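Local structure of centrosome-associated zinc finger protein Cp190 (Drosophila melanogaster, 6ER1) at residues A56-F61 and N91-G96. The protein is recruited by insulator DNA-binding proteins to organise chromatin domains and boundaries, and homodimerizes through the N-terminal BTB domain described here. Sequence-based numbering, arbitrary orientation.
Sequences ACTDYF and NFMYTG
C57 and M93 bring the two backbones closest, their CA atoms 6.8 Å apart, where the end of helix 51-57 and the link to helix 60-67 face the last turn of helix 83-95 in the BTB/POZ core. No hydrogen bond joins the segments; the contact is apolar packing around one methionine. At the link, T58 takes an extended backbone conformation that breaks the helical path, and helix 60-67 starts after D59. On the other side, G96 ends helix 83-95 with positive phi, where a side chain would collide with the carbonyl O of T95. F92 O accepts from the backbone N of both T95 and G96.

M93 carries the contact. Its CG lies anti to its own carbonyl carbon (chi1 -66°), and from there the chain runs extended through SD, reaching across to the link. On the way, M93 CG passes C57 SG at 4.0 Å. The terminal methyl touches both T58 and F61: M93 CE is 3.6 Å from T58 CG2 and approaches the F61 ring obliquely, 4.0 Å from CE2. T58 CG2 itself sits at the edge of that ring, in its plane, so the three groups form a compact triangle. Without CG2 and OG1, as with an alanine at T58, M93 CE would probably lose its closest neighbour here, and the amide of Y60 its side-chain acceptor. L54 packs on both M93 and F61, while M117 touches C57 and M93. W17 of the second subunit donates a hydrogen bond from NE1 to M93 O and packs against C57.

In T58, CG2 lies between the backbone N and the carbonyl carbon, while OG1, anti to that N (chi1 -171°), closes an ST turn by accepting from Y60 N at 3.0 Å, with an N-H...O angle of 162°.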
ATOM      1  N   ALA A  56      -2.349   8.288  -1.460  1.00 15.65           N
ATOM      2  CA  ALA A  56      -2.328   8.651  -0.024  1.00 16.99           C
ATOM      3  C   ALA A  56      -1.929  10.115   0.194  1.00 15.90           C
ATOM      4  O   ALA A  56      -2.275  10.696   1.219  1.00 20.26           O
ATOM      5  CB  ALA A  56      -1.371   7.762   0.719  1.00 18.27           C
ATOM      6  N   CYS A  57      -1.141  10.633  -0.762  1.00 16.53           N
ATOM      7  CA  CYS A  57      -0.594  12.010  -0.666  1.00 17.93           C
ATOM      8  C   CYS A  57      -1.253  13.044  -1.528  1.00 16.05           C
ATOM      9  O   CYS A  57      -1.126  14.275  -1.262  1.00 18.46           O
ATOM     10  CB  CYS A  57       0.901  12.055  -0.988  1.00 19.68           C
ATOM     11  SG  CYS A  57       1.903  11.303   0.295  1.00 21.03           S
ATOM     12  N   THR A  58      -1.875  12.598  -2.607  1.00 15.81           N
ATOM     13  CA  THR A  58      -2.374  13.541  -3.622  1.00 15.34           C
ATOM     14  C   THR A  58      -3.477  12.925  -4.465  1.00 14.97           C
ATOM     15  O   THR A  58      -3.531  11.709  -4.598  1.00 17.69           O
ATOM     16  CB  THR A  58      -1.214  14.001  -4.546  1.00 16.41           C
ATOM     17  OG1 THR A  58      -1.629  15.072  -5.408  1.00 17.90           O
ATOM     18  CG2 THR A  58      -0.644  12.833  -5.360  1.00 17.01           C
ATOM     19  N   ASP A  59      -4.290  13.759  -5.095  1.00 15.20           N
ATOM     20  CA  ASP A  59      -5.178  13.292  -6.178  1.00 17.72           C
ATOM     21  C   ASP A  59      -4.670  13.681  -7.587  1.00 17.70           C
ATOM     22  O   ASP A  59      -5.315  13.397  -8.590  1.00 19.30           O
ATOM     23  CB  ASP A  59      -6.601  13.796  -5.991  1.00 19.25           C
ATOM     24  CG  ASP A  59      -7.299  13.105  -4.849  1.00 20.99           C
ATOM     25  OD1 ASP A  59      -7.310  11.861  -4.896  1.00 28.29           O
ATOM     26  OD2 ASP A  59      -7.755  13.817  -3.931  1.00 26.73           O
ATOM     27  N   TYR A  60      -3.478  14.243  -7.657  1.00 16.18           N
ATOM     28  CA  TYR A  60      -2.970  14.735  -8.952  1.00 14.71           C
ATOM     29  C   TYR A  60      -2.759  13.609  -9.954  1.00 15.06           C
ATOM     30  O   TYR A  60      -3.047  13.756 -11.135  1.00 15.33           O
ATOM     31  CB  TYR A  60      -1.718  15.495  -8.726  1.00 15.24           C
ATOM     32  CG  TYR A  60      -1.174  16.194  -9.951  1.00 14.79           C
ATOM     33  CD1 TYR A  60      -1.723  17.383 -10.435  1.00 15.27           C
ATOM     34  CD2 TYR A  60      -0.045  15.685 -10.586  1.00 16.04           C
ATOM     35  CE1 TYR A  60      -1.157  18.047 -11.537  1.00 16.97           C
ATOM     36  CE2 TYR A  60       0.561  16.351 -11.639  1.00 16.93           C
ATOM     37  CZ  TYR A  60       0.015  17.510 -12.121  1.00 17.11           C
ATOM     38  OH  TYR A  60       0.625  18.111 -13.209  1.00 21.84           O
ATOM     39  N   PHE A  61      -2.206  12.473  -9.506  1.00 16.38           N
ATOM     40  CA  PHE A  61      -2.041  11.360 -10.428  1.00 16.17           C
ATOM     41  C   PHE A  61      -3.405  10.821 -10.901  1.00 16.08           C
ATOM     42  O   PHE A  61      -3.517  10.412 -12.045  1.00 19.70           O
ATOM     43  CB  PHE A  61      -1.160  10.266  -9.851  1.00 18.78           C
ATOM     44  CG  PHE A  61       0.294  10.644  -9.755  1.00 17.49           C
ATOM     45  CD1 PHE A  61       1.118  10.398 -10.811  1.00 19.05           C
ATOM     46  CD2 PHE A  61       0.836  11.226  -8.617  1.00 18.89           C
ATOM     47  CE1 PHE A  61       2.439  10.717 -10.737  1.00 19.92           C
ATOM     48  CE2 PHE A  61       2.175  11.575  -8.554  1.00 18.70           C
ATOM     49  CZ  PHE A  61       2.951  11.284  -9.613  1.00 20.92           C
ATOM     50  N   ASN A  91       9.659   9.194  -4.453  1.00 13.64           N
ATOM     51  CA  ASN A  91      10.424   8.598  -3.379  1.00 13.51           C
ATOM     52  C   ASN A  91       9.976   9.079  -1.974  1.00 13.65           C
ATOM     53  O   ASN A  91       9.938   8.288  -0.993  1.00 15.78           O
ATOM     54  CB  ASN A  91      11.920   8.815  -3.568  1.00 15.09           C
ATOM     55  CG  ASN A  91      12.534   7.989  -4.712  1.00 17.79           C
ATOM     56  OD1 ASN A  91      12.051   6.925  -5.043  1.00 23.07           O
ATOM     57  ND2 ASN A  91      13.647   8.443  -5.234  1.00 21.01           N
ATOM     58  N   PHE A  92       9.604  10.346  -1.894  1.00 13.28           N
ATOM     59  CA  PHE A  92       8.996  10.915  -0.681  1.00 13.68           C
ATOM     60  C   PHE A  92       7.697  10.178  -0.340  1.00 13.02           C
ATOM     61  O   PHE A  92       7.495   9.804   0.845  1.00 14.21           O
ATOM     62  CB  PHE A  92       8.737  12.410  -0.826  1.00 13.70           C
ATOM     63  CG  PHE A  92       7.905  12.996   0.256  1.00 13.54           C
ATOM     64  CD1 PHE A  92       8.368  13.201   1.521  1.00 14.09           C
ATOM     65  CD2 PHE A  92       6.582  13.214  -0.006  1.00 17.14           C
ATOM     66  CE1 PHE A  92       7.535  13.672   2.516  1.00 15.78           C
ATOM     67  CE2 PHE A  92       5.736  13.697   0.979  1.00 17.19           C
ATOM     68  CZ  PHE A  92       6.221  13.946   2.232  1.00 16.90           C
ATOM     69  N   MET A  93       6.869   9.925  -1.342  1.00 13.08           N
ATOM     70  CA  MET A  93       5.581   9.237  -1.023  1.00 12.94           C
ATOM     71  C   MET A  93       5.800   7.869  -0.425  1.00 13.37           C
ATOM     72  O   MET A  93       5.018   7.424   0.460  1.00 15.09           O
ATOM     73  CB  MET A  93       4.721   9.116  -2.255  1.00 13.97           C
ATOM     74  CG  MET A  93       4.253  10.415  -2.785  1.00 15.15           C
ATOM     75  SD  MET A  93       3.600  10.166  -4.452  1.00 19.60           S
ATOM     76  CE  MET A  93       2.636  11.489  -4.595  1.00 19.45           C
ATOM     77  N   TYR A  94       6.855   7.159  -0.810  1.00 14.26           N
ATOM     78  CA  TYR A  94       7.179   5.824  -0.278  1.00 14.93           C
ATOM     79  C   TYR A  94       7.891   5.828   1.067  1.00 14.66           C
ATOM     80  O   TYR A  94       7.851   4.831   1.803  1.00 18.52           O
ATOM     81  CB  TYR A  94       8.004   5.012  -1.264  1.00 14.45           C
ATOM     82  CG  TYR A  94       7.196   4.402  -2.389  1.00 14.07           C
ATOM     83  CD1 TYR A  94       6.891   5.097  -3.535  1.00 14.91           C
ATOM     84  CD2 TYR A  94       6.672   3.112  -2.261  1.00 13.79           C
ATOM     85  CE1 TYR A  94       6.116   4.551  -4.541  1.00 14.82           C
ATOM     86  CE2 TYR A  94       5.907   2.555  -3.264  1.00 13.96           C
ATOM     87  CZ  TYR A  94       5.612   3.270  -4.403  1.00 14.58           C
ATOM     88  OH  TYR A  94       4.891   2.714  -5.423  1.00 17.25           O
ATOM     89  N   THR A  95       8.500   6.943   1.425  1.00 14.98           N
ATOM     90  CA  THR A  95       9.425   6.949   2.558  1.00 16.08           C
ATOM     91  C   THR A  95       9.227   7.993   3.639  1.00 16.22           C
ATOM     92  O   THR A  95       9.653   7.758   4.779  1.00 19.14           O
ATOM     93  CB  THR A  95      10.903   7.119   2.096  1.00 16.69           C
ATOM     94  OG1 THR A  95      11.091   8.404   1.529  1.00 16.61           O
ATOM     95  CG2 THR A  95      11.327   6.061   1.104  1.00 17.95           C
ATOM     96  N   GLY A  96       8.622   9.123   3.296  1.00 15.16           N
ATOM     97  CA  GLY A  96       8.578  10.289   4.144  1.00 16.22           C
ATOM     98  C   GLY A  96       9.765  11.216   4.121  1.00 15.10           C
ATOM     99  O   GLY A  96       9.742  12.236   4.798  1.00 17.56           O
TER